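Pantothenate synthetase (Francisella tularensis subsp. tularensis, PDB 3N8H) probably catalyses the ATP-dependent condensation of pantoate with beta-alanine to give pantothenate, by way of a pantoyl-adenylate intermediate. Local coordinates at residues G38-I43 with A85-D90; V91-S96 with L136-I141; E207-D212 with E218-K223. One frame throughout, in Å; residues are numbered along the deposited sequence.

Overall arrangement
Following the chain from the N terminus, the contacts come in series, none nested in another and none crossing. Contact 1 closes the loop from helix 37-49, beside the bound nucleotide, to the turn that ends helix 77-86. The chain then runs straight into strand 91-93 of the parallel sheet, where contact 2 opens; it closes on helix 127-142, which also meets the second subunit. The two centres are about 16 Å apart. Contact 3 is a short closure between helices 196-210 and 217-225, at the far end of the molecule beside the three-stranded antiparallel sheet, its centre about 40 Å from that of contact 2 and on the other side of the chain's centre.

Contact 1 of 3, residues G38-I43 with A85-D90; sequences GHISLI and ASLDVD. With AMP (adenosine monophosphate), chain D.
Leu-87 reaches across to helix 37-49 with one methyl, CD1, which meets two isoleucines a turn apart. Its side chain crosses those of Ile-40 and Ile-43 at about right angles, and CD1 lies 4.0 Å from CG2 of Ile-43. Because Ile-43 holds CG2 anti to its backbone N (chi1 -70° for CG1), this branch faces the other segment and also meets Val-89, whose CG2 is 3.6 Å from Ile-43 CG2. Val-55 of the sheet touches both Ile-43 and Val-89. The HxGH signature of this nucleotidyltransferase-like fold, His-36 to His-39, forms the N-terminal end of this helix, which meets the AMP. His-39, the predicted proton donor, presents a ring edge to the phosphate: NE2 donates to AMP O1P at 2.9 Å, with an N-H...O angle of 155°. The ring is steadied from its other nitrogen, ND1, by the backbone N of His-36, whose own ring stacks on it. Gly-38 brings its CA to 3.7 Å from AMP C6, close against the adenine. Across from the helix, Asp-88 has a positive phi and ends helix 77-86 in a Schellman motif; its carbonyl O is hydrogen-bonded to Lys-47 NZ.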
loop_
_atom_site.group_PDB
_atom_site.type_symbol
_atom_site.label_atom_id
_atom_site.label_comp_id
_atom_site.label_asym_id
_atom_site.label_seq_id
_atom_site.Cartn_x
_atom_site.Cartn_y
_atom_site.Cartn_z
ATOM N N GLY A 38 -14.981 -4.133 24.918
ATOM C CA GLY A 38 -14.163 -4.789 23.914
ATOM C C GLY A 38 -12.889 -3.983 23.725
ATOM O O GLY A 38 -11.775 -4.476 23.930
ATOM N N HIS A 39 -13.043 -2.722 23.348
ATOM C CA HIS A 39 -11.876 -1.865 23.171
ATOM C C HIS A 39 -11.060 -1.780 24.450
ATOM O O HIS A 39 -9.821 -1.736 24.426
ATOM C CB HIS A 39 -12.282 -0.450 22.780
ATOM C CG HIS A 39 -13.075 -0.367 21.512
ATOM N ND1 HIS A 39 -14.387 0.058 21.487
ATOM C CD2 HIS A 39 -12.737 -0.638 20.225
ATOM C CE1 HIS A 39 -14.820 0.052 20.235
ATOM N NE2 HIS A 39 -13.838 -0.360 19.453
ATOM N N ILE A 40 -11.758 -1.719 25.577
ATOM C CA ILE A 40 -11.071 -1.496 26.829
ATOM C C ILE A 40 -10.131 -2.659 27.156
ATOM O O ILE A 40 -9.047 -2.454 27.711
ATOM C CB ILE A 40 -12.069 -1.276 27.964
ATOM C CG1 ILE A 40 -12.785 0.068 27.767
ATOM C CG2 ILE A 40 -11.361 -1.311 29.313
ATOM C CD1 ILE A 40 -13.880 0.344 28.833
ATOM N N SER A 41 -10.518 -3.876 26.752
ATOM C CA SER A 41 -9.688 -5.029 27.076
ATOM C C SER A 41 -8.410 -4.944 26.274
ATOM O O SER A 41 -7.336 -5.275 26.774
ATOM C CB SER A 41 -10.415 -6.349 26.824
ATOM O OG SER A 41 -10.731 -6.495 25.456
ATOM N N LEU A 42 -8.515 -4.485 25.029
ATOM C CA LEU A 42 -7.312 -4.319 24.211
ATOM C C LEU A 42 -6.380 -3.277 24.837
ATOM O O LEU A 42 -5.155 -3.467 24.923
ATOM C CB LEU A 42 -7.651 -3.935 22.775
ATOM C CG LEU A 42 -7.935 -5.058 21.756
ATOM C CD1 LEU A 42 -8.991 -6.033 22.248
ATOM C CD2 LEU A 42 -8.361 -4.468 20.428
ATOM N N ILE A 43 -6.962 -2.175 25.269
ATOM C CA ILE A 43 -6.168 -1.120 25.908
ATOM C C ILE A 43 -5.436 -1.606 27.146
ATOM O O ILE A 43 -4.258 -1.307 27.324
ATOM C CB ILE A 43 -7.004 0.109 26.204
ATOM C CG1 ILE A 43 -7.359 0.784 24.875
ATOM C CG2 ILE A 43 -6.207 1.109 27.058
ATOM C CD1 ILE A 43 -8.693 1.525 24.916
ATOM N N ALA A 85 -8.669 8.581 29.236
ATOM C CA ALA A 85 -8.028 9.227 30.374
ATOM C C ALA A 85 -8.069 8.397 31.680
ATOM O O ALA A 85 -7.090 8.372 32.434
ATOM C CB ALA A 85 -8.606 10.625 30.583
ATOM N N SER A 86 -9.180 7.710 31.955
ATOM C CA SER A 86 -9.258 6.892 33.174
ATOM C C SER A 86 -8.453 5.596 33.048
ATOM O O SER A 86 -8.189 4.906 34.041
ATOM C CB SER A 86 -10.719 6.592 33.568
ATOM O OG SER A 86 -11.399 5.874 32.554
ATOM N N LEU A 87 -8.092 5.268 31.809
ATOM C CA LEU A 87 -7.242 4.123 31.514
ATOM C C LEU A 87 -5.769 4.515 31.440
ATOM O O LEU A 87 -4.910 3.686 31.119
ATOM C CB LEU A 87 -7.690 3.469 30.200
ATOM C CG LEU A 87 -9.003 2.681 30.325
ATOM C CD1 LEU A 87 -9.532 2.221 28.973
ATOM C CD2 LEU A 87 -8.833 1.495 31.299
ATOM N N ASP A 88 -5.490 5.785 31.731
ATOM C CA ASP A 88 -4.131 6.326 31.695
ATOM C C ASP A 88 -3.455 6.127 30.332
ATOM O O ASP A 88 -2.230 5.985 30.237
ATOM C CB ASP A 88 -3.285 5.762 32.844
ATOM C CG ASP A 88 -3.785 6.224 34.217
ATOM O OD1 ASP A 88 -4.041 7.432 34.364
ATOM O OD2 ASP A 88 -3.927 5.393 35.145
ATOM N N VAL A 89 -4.260 6.127 29.275
ATOM C CA VAL A 89 -3.723 6.093 27.918
ATOM C C VAL A 89 -2.827 7.309 27.664
ATOM O O VAL A 89 -3.202 8.427 27.975
ATOM C CB VAL A 89 -4.848 6.028 26.847
ATOM C CG1 VAL A 89 -4.266 6.292 25.470
ATOM C CG2 VAL A 89 -5.528 4.660 26.875
ATOM N N ASP A 90 -1.647 7.080 27.094
ATOM C CA ASP A 90 -0.664 8.140 26.926
ATOM C C ASP A 90 -1.026 9.096 25.797
ATOM O O ASP A 90 -0.971 10.310 25.984
ATOM C CB ASP A 90 0.744 7.558 26.744
ATOM C CG ASP A 90 1.128 6.623 27.880
ATOM O OD1 ASP A 90 1.181 5.396 27.650
ATOM O OD2 ASP A 90 1.339 7.113 29.015
HETATM P P AMP D . -13.721 -1.141 15.779
HETATM O O1P AMP D . -13.620 0.126 16.624
HETATM O O2P AMP D . -15.005 -1.907 15.876
HETATM O O3P AMP D . -13.268 -0.946 14.378
HETATM O "O5'" AMP D . -12.716 -2.155 16.548
HETATM C "C5'" AMP D . -11.411 -1.765 16.977
HETATM C "C4'" AMP D . -10.657 -2.961 17.504
HETATM O "O4'" AMP D . -11.378 -3.502 18.657
HETATM C "C3'" AMP D . -10.510 -4.112 16.493
HETATM O "O3'" AMP D . -9.256 -4.782 16.701
HETATM C "C2'" AMP D . -11.657 -5.032 16.891
HETATM O "O2'" AMP D . -11.538 -6.387 16.487
HETATM C "C1'" AMP D . -11.656 -4.872 18.409
HETATM N N9 AMP D . -12.926 -5.285 19.018
HETATM C C8 AMP D . -14.158 -4.872 18.641
HETATM N N7 AMP D . -15.116 -5.483 19.394
HETATM C C5 AMP D . -14.485 -6.325 20.250
HETATM C C6 AMP D . -14.907 -7.265 21.311
HETATM N N6 AMP D . -16.215 -7.423 21.572
HETATM N N1 AMP D . -13.969 -7.950 21.989
HETATM C C2 AMP D . -12.659 -7.790 21.683
HETATM N N3 AMP D . -12.196 -6.947 20.736
HETATM C C4 AMP D . -13.049 -6.192 19.996
#

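Contact 2 of 3, residues V91-S96 with L136-I141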
loop_
_atom_site.group_PDB
_atom_site.type_symbol
_atom_site.label_atom_id
_atom_site.label_comp_id
_atom_site.label_asym_id
_atom_site.label_seq_id
_atom_site.Cartn_x
_atom_site.Cartn_y
_atom_site.Cartn_z
ATOM N N VAL A 91 -1.420 8.563 24.639
ATOM C CA VAL A 91 -1.733 9.429 23.495
ATOM C C VAL A 91 -3.028 9.046 22.809
ATOM O O VAL A 91 -3.212 7.886 22.446
ATOM C CB VAL A 91 -0.629 9.401 22.399
ATOM C CG1 VAL A 91 -0.959 10.396 21.295
ATOM C CG2 VAL A 91 0.734 9.697 22.992
ATOM N N LEU A 92 -3.918 10.018 22.631
ATOM C CA LEU A 92 -5.082 9.850 21.758
ATOM C C LEU A 92 -4.746 10.480 20.411
ATOM O O LEU A 92 -4.460 11.682 20.327
ATOM C CB LEU A 92 -6.299 10.579 22.314
ATOM C CG LEU A 92 -7.697 10.187 21.817
ATOM C CD1 LEU A 92 -8.616 11.386 21.555
ATOM C CD2 LEU A 92 -7.676 9.217 20.643
ATOM N N PHE A 93 -4.797 9.677 19.356
ATOM C CA PHE A 93 -4.620 10.196 18.012
ATOM C C PHE A 93 -5.963 10.187 17.312
ATOM O O PHE A 93 -6.494 9.125 16.966
ATOM C CB PHE A 93 -3.636 9.342 17.227
ATOM C CG PHE A 93 -3.434 9.803 15.822
ATOM C CD1 PHE A 93 -3.253 11.143 15.540
ATOM C CD2 PHE A 93 -3.420 8.891 14.775
ATOM C CE1 PHE A 93 -3.054 11.568 14.231
ATOM C CE2 PHE A 93 -3.217 9.309 13.477
ATOM C CZ PHE A 93 -3.040 10.644 13.201
ATOM N N ASN A 94 -6.492 11.380 17.085
ATOM C CA ASN A 94 -7.844 11.563 16.601
ATOM C C ASN A 94 -7.807 12.490 15.386
ATOM O O ASN A 94 -8.114 13.689 15.504
ATOM C CB ASN A 94 -8.663 12.190 17.730
ATOM C CG ASN A 94 -10.077 12.489 17.332
ATOM O OD1 ASN A 94 -10.636 13.519 17.725
ATOM N ND2 ASN A 94 -10.670 11.596 16.543
ATOM N N PRO A 95 -7.393 11.951 14.221
ATOM C CA PRO A 95 -7.169 12.793 13.047
ATOM C C PRO A 95 -8.448 13.002 12.262
ATOM O O PRO A 95 -9.437 12.312 12.486
ATOM C CB PRO A 95 -6.162 11.988 12.212
ATOM C CG PRO A 95 -6.461 10.566 12.559
ATOM C CD PRO A 95 -7.073 10.535 13.953
ATOM N N SER A 96 -8.404 13.967 11.353
ATOM C CA SER A 96 -9.514 14.277 10.468
ATOM C C SER A 96 -9.315 13.534 9.145
ATOM O O SER A 96 -8.222 13.038 8.848
ATOM C CB SER A 96 -9.554 15.786 10.191
ATOM O OG SER A 96 -8.520 16.164 9.282
ATOM N N LEU A 136 -2.574 0.552 6.991
ATOM C CA LEU A 136 -1.224 0.846 6.506
ATOM C C LEU A 136 -0.804 2.283 6.862
ATOM O O LEU A 136 0.299 2.507 7.341
ATOM C CB LEU A 136 -1.118 0.624 4.988
ATOM C CG LEU A 136 0.303 0.800 4.424
ATOM C CD1 LEU A 136 1.361 0.076 5.282
ATOM C CD2 LEU A 136 0.395 0.338 2.964
ATOM N N LYS A 137 -1.679 3.248 6.608
ATOM C CA LYS A 137 -1.382 4.648 6.942
ATOM C C LYS A 137 -1.128 4.860 8.447
ATOM O O LYS A 137 -0.160 5.513 8.853
ATOM C CB LYS A 137 -2.543 5.537 6.469
ATOM C CG LYS A 137 -2.567 5.765 4.951
ATOM C CD LYS A 137 -3.930 6.370 4.526
ATOM C CE LYS A 137 -3.905 6.792 3.039
ATOM N NZ LYS A 137 -3.236 8.115 2.838
ATOM N N LEU A 138 -2.007 4.284 9.267
ATOM C CA LEU A 138 -1.945 4.418 10.719
ATOM C C LEU A 138 -0.663 3.813 11.286
ATOM O O LEU A 138 -0.084 4.298 12.270
ATOM C CB LEU A 138 -3.159 3.735 11.347
ATOM C CG LEU A 138 -4.461 4.539 11.159
ATOM C CD1 LEU A 138 -5.666 3.758 11.645
ATOM C CD2 LEU A 138 -4.375 5.905 11.904
ATOM N N LEU A 139 -0.233 2.734 10.662
ATOM C CA LEU A 139 0.967 2.029 11.094
ATOM C C LEU A 139 2.207 2.828 10.709
ATOM O O LEU A 139 3.229 2.825 11.432
ATOM C CB LEU A 139 0.999 0.640 10.437
ATOM C CG LEU A 139 0.081 -0.416 11.068
ATOM C CD1 LEU A 139 0.173 -1.775 10.318
ATOM C CD2 LEU A 139 0.434 -0.594 12.530
ATOM N N GLN A 140 2.105 3.518 9.574
ATOM C CA GLN A 140 3.220 4.289 9.026
ATOM C C GLN A 140 3.373 5.553 9.861
ATOM O O GLN A 140 4.468 6.058 10.072
ATOM C CB GLN A 140 2.957 4.633 7.568
ATOM C CG GLN A 140 3.088 3.441 6.576
ATOM C CD GLN A 140 4.542 2.972 6.436
ATOM O OE1 GLN A 140 4.992 2.070 7.155
ATOM N NE2 GLN A 140 5.285 3.601 5.526
ATOM N N ILE A 141 2.253 6.033 10.374
ATOM C CA ILE A 141 2.243 7.211 11.223
ATOM C C ILE A 141 2.730 6.842 12.625
ATOM O O ILE A 141 3.598 7.502 13.163
ATOM C CB ILE A 141 0.818 7.845 11.293
ATOM C CG1 ILE A 141 0.404 8.371 9.910
ATOM C CG2 ILE A 141 0.787 8.973 12.326
ATOM C CD1 ILE A 141 -1.131 8.609 9.773
#
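A single ring carbon of Phe-93, CE2, meets both side chains that helix 127-142 offers to strand 91-93. CD2 of Leu-138 comes to the ring edge, near the ring plane, 3.9 Å from CE2. CG2 of Ile-141, one turn further along the helix, approaches the same carbon obliquely at 4.2 Å, its side chain at about a right angle to that of the phenylalanine. Phe-93 extends toward the helix because its CG is anti to the backbone N (chi1 179°). One face of the ring is covered by Pro-95, whose CG stands 3.4 Å above the plane toward the rim. From helix 10-18, Phe-13 meets the ring with planes at about 35°, and Ile-10 touches both Phe-93 and Ile-141. The strand belongs to the parallel sheet of the Rossmann-like domain, bonded through its backbone to strands 5-7 and 52-57. Further out, the helix is held at the dimer interface: Lys-137 forms a salt bridge with Asp-166 of the second subunit, and Gln-140 is hydrogen-bonded to Gln-140 of that subunit. Between Phe-93 and the helix, by contrast, the contact is wholly apolar, so at this point shape and the exclusion of water, rather than directional bonds, probably govern how the helix lies against the strand.

Contact 3 of 3, residues E207-D212 with E218-K223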
loop_
_atom_site.group_PDB
_atom_site.type_symbol
_atom_site.label_atom_id
_atom_site.label_comp_id
_atom_site.label_asym_id
_atom_site.label_seq_id
_atom_site.Cartn_x
_atom_site.Cartn_y
_atom_site.Cartn_z
ATOM N N GLU A 207 -29.051 -17.131 22.706
ATOM C CA GLU A 207 -29.607 -18.201 23.508
ATOM C C GLU A 207 -29.708 -19.415 22.597
ATOM O O GLU A 207 -29.482 -20.545 23.007
ATOM C CB GLU A 207 -30.988 -17.789 24.017
ATOM C CG GLU A 207 -31.579 -18.685 25.091
ATOM C CD GLU A 207 -32.872 -18.113 25.673
ATOM O OE1 GLU A 207 -33.883 -18.852 25.711
ATOM O OE2 GLU A 207 -32.875 -16.926 26.087
ATOM N N ILE A 208 -30.022 -19.149 21.338
ATOM C CA ILE A 208 -30.105 -20.190 20.312
ATOM C C ILE A 208 -28.724 -20.735 19.971
ATOM O O ILE A 208 -28.515 -21.942 19.906
ATOM C CB ILE A 208 -30.776 -19.625 19.044
ATOM C CG1 ILE A 208 -32.260 -19.328 19.317
ATOM C CG2 ILE A 208 -30.600 -20.566 17.858
ATOM C CD1 ILE A 208 -32.953 -18.605 18.196
ATOM N N LEU A 209 -27.783 -19.837 19.745
ATOM C CA LEU A 209 -26.441 -20.252 19.378
ATOM C C LEU A 209 -25.821 -21.139 20.456
ATOM O O LEU A 209 -25.214 -22.156 20.153
ATOM C CB LEU A 209 -25.561 -19.028 19.088
ATOM C CG LEU A 209 -25.900 -18.265 17.789
ATOM C CD1 LEU A 209 -25.150 -16.913 17.707
ATOM C CD2 LEU A 209 -25.647 -19.145 16.544
ATOM N N ARG A 210 -25.993 -20.756 21.718
ATOM C CA ARG A 210 -25.408 -21.502 22.840
ATOM C C ARG A 210 -25.913 -22.934 22.984
ATOM O O ARG A 210 -25.199 -23.791 23.489
ATOM C CB ARG A 210 -25.617 -20.748 24.149
ATOM C CG ARG A 210 -24.510 -19.780 24.390
ATOM C CD ARG A 210 -24.566 -19.168 25.767
ATOM N NE ARG A 210 -23.376 -18.347 25.949
ATOM C CZ ARG A 210 -23.240 -17.420 26.885
ATOM N NH1 ARG A 210 -24.222 -17.194 27.747
ATOM N NH2 ARG A 210 -22.110 -16.731 26.954
ATOM N N GLN A 211 -27.144 -23.179 22.555
ATOM C CA GLN A 211 -27.715 -24.521 22.551
ATOM C C GLN A 211 -27.457 -25.322 21.269
ATOM O O GLN A 211 -27.941 -26.439 21.141
ATOM C CB GLN A 211 -29.233 -24.439 22.755
ATOM C CG GLN A 211 -29.660 -23.637 23.966
ATOM C CD GLN A 211 -31.163 -23.457 24.029
ATOM O OE1 GLN A 211 -31.864 -23.666 23.038
ATOM N NE2 GLN A 211 -31.666 -23.069 25.195
ATOM N N ASP A 212 -26.731 -24.763 20.306
ATOM C CA ASP A 212 -26.637 -25.415 18.998
ATOM C C ASP A 212 -25.358 -26.203 18.821
ATOM O O ASP A 212 -24.339 -25.870 19.420
ATOM C CB ASP A 212 -26.766 -24.404 17.854
ATOM C CG ASP A 212 -27.557 -24.960 16.689
ATOM O OD1 ASP A 212 -28.800 -24.925 16.765
ATOM O OD2 ASP A 212 -26.945 -25.455 15.716
ATOM N N GLU A 218 -28.821 -24.828 8.096
ATOM C CA GLU A 218 -30.113 -24.503 7.506
ATOM C C GLU A 218 -31.194 -24.289 8.562
ATOM O O GLU A 218 -31.909 -23.289 8.550
ATOM C CB GLU A 218 -30.528 -25.636 6.569
ATOM C CG GLU A 218 -31.045 -25.183 5.219
ATOM C CD GLU A 218 -32.555 -25.238 5.133
ATOM O OE1 GLU A 218 -33.082 -25.910 4.214
ATOM O OE2 GLU A 218 -33.213 -24.620 6.000
ATOM N N GLU A 219 -31.342 -25.250 9.461
ATOM C CA GLU A 219 -32.331 -25.138 10.532
ATOM C C GLU A 219 -31.923 -24.031 11.508
ATOM O O GLU A 219 -32.778 -23.364 12.089
ATOM C CB GLU A 219 -32.465 -26.458 11.289
ATOM C CG GLU A 219 -33.217 -27.530 10.528
ATOM C CD GLU A 219 -33.302 -28.833 11.307
ATOM O OE1 GLU A 219 -32.688 -28.909 12.397
ATOM O OE2 GLU A 219 -33.978 -29.777 10.827
ATOM N N LEU A 220 -30.612 -23.828 11.671
ATOM C CA LEU A 220 -30.120 -22.813 12.596
ATOM C C LEU A 220 -30.428 -21.432 12.022
ATOM O O LEU A 220 -30.752 -20.500 12.752
ATOM C CB LEU A 220 -28.613 -22.993 12.858
ATOM C CG LEU A 220 -27.880 -21.933 13.694
ATOM C CD1 LEU A 220 -28.649 -21.654 14.989
ATOM C CD2 LEU A 220 -26.442 -22.374 14.012
ATOM N N THR A 221 -30.322 -21.318 10.704
ATOM C CA THR A 221 -30.603 -20.065 10.028
ATOM C C THR A 221 -32.089 -19.734 10.247
ATOM O O THR A 221 -32.444 -18.612 10.591
ATOM C CB THR A 221 -30.233 -20.131 8.520
ATOM O OG1 THR A 221 -28.812 -20.281 8.385
ATOM C CG2 THR A 221 -30.629 -18.856 7.801
ATOM N N ASN A 222 -32.945 -20.731 10.080
ATOM C CA ASN A 222 -34.386 -20.536 10.287
ATOM C C ASN A 222 -34.712 -20.103 11.709
ATOM O O ASN A 222 -35.601 -19.292 11.916
ATOM C CB ASN A 222 -35.157 -21.806 9.940
ATOM C CG ASN A 222 -35.090 -22.146 8.460
ATOM O OD1 ASN A 222 -34.726 -21.309 7.631
ATOM N ND2 ASN A 222 -35.430 -23.389 8.123
ATOM N N LYS A 223 -34.002 -20.653 12.692
ATOM C CA LYS A 223 -34.254 -20.284 14.084
ATOM C C LYS A 223 -33.833 -18.852 14.364
ATOM O O LYS A 223 -34.550 -18.113 15.030
ATOM C CB LYS A 223 -33.580 -21.253 15.060
ATOM C CG LYS A 223 -34.305 -22.580 15.154
ATOM C CD LYS A 223 -33.324 -23.721 15.201
ATOM C CE LYS A 223 -32.890 -24.007 16.620
ATOM N NZ LYS A 223 -33.250 -25.407 16.982
#
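In the hairpin of helices 196-210 and 217-225, one face of the Asp-212 carboxylate lies over the forked end of Leu-220. Leu-220 is modelled in two conformers, and its distances here hold for one of them. Its CD1 is 3.7 Å from OD1 of Asp-212, and its CD2 is 3.6 Å from OD2. Beyond OD1 comes the bent chain of Lys-223; its NZ stays 4.5 Å from Asp-212 OD1, too far for a salt bridge, although the opposite charges may still attract. OD2 takes the backbone N of Phe-214, an Asx turn that opens the link of the hairpin. The helices run antiparallel, Ile-208 standing beside Lys-223 and Asp-212 beside Leu-220. Away from the carboxylate the contact is apolar. Ile-208 and Leu-220 slide past each other in opposite directions, with Ile-208 CG2 3.6 Å from Leu-220 CD1. Leu-209 meets the leucine more loosely and at about a right angle, CD2 to CD2 of Leu-220 at 4.2 Å. Phe-214 touches both leucines, and Ile-234 of strand 230-237 joins Leu-220 to the antiparallel sheet. Ile-208 CD1 rests 3.6 Å from the backbone O of Lys-223, an oxygen also hydrogen-bonded to Ser-226 OG.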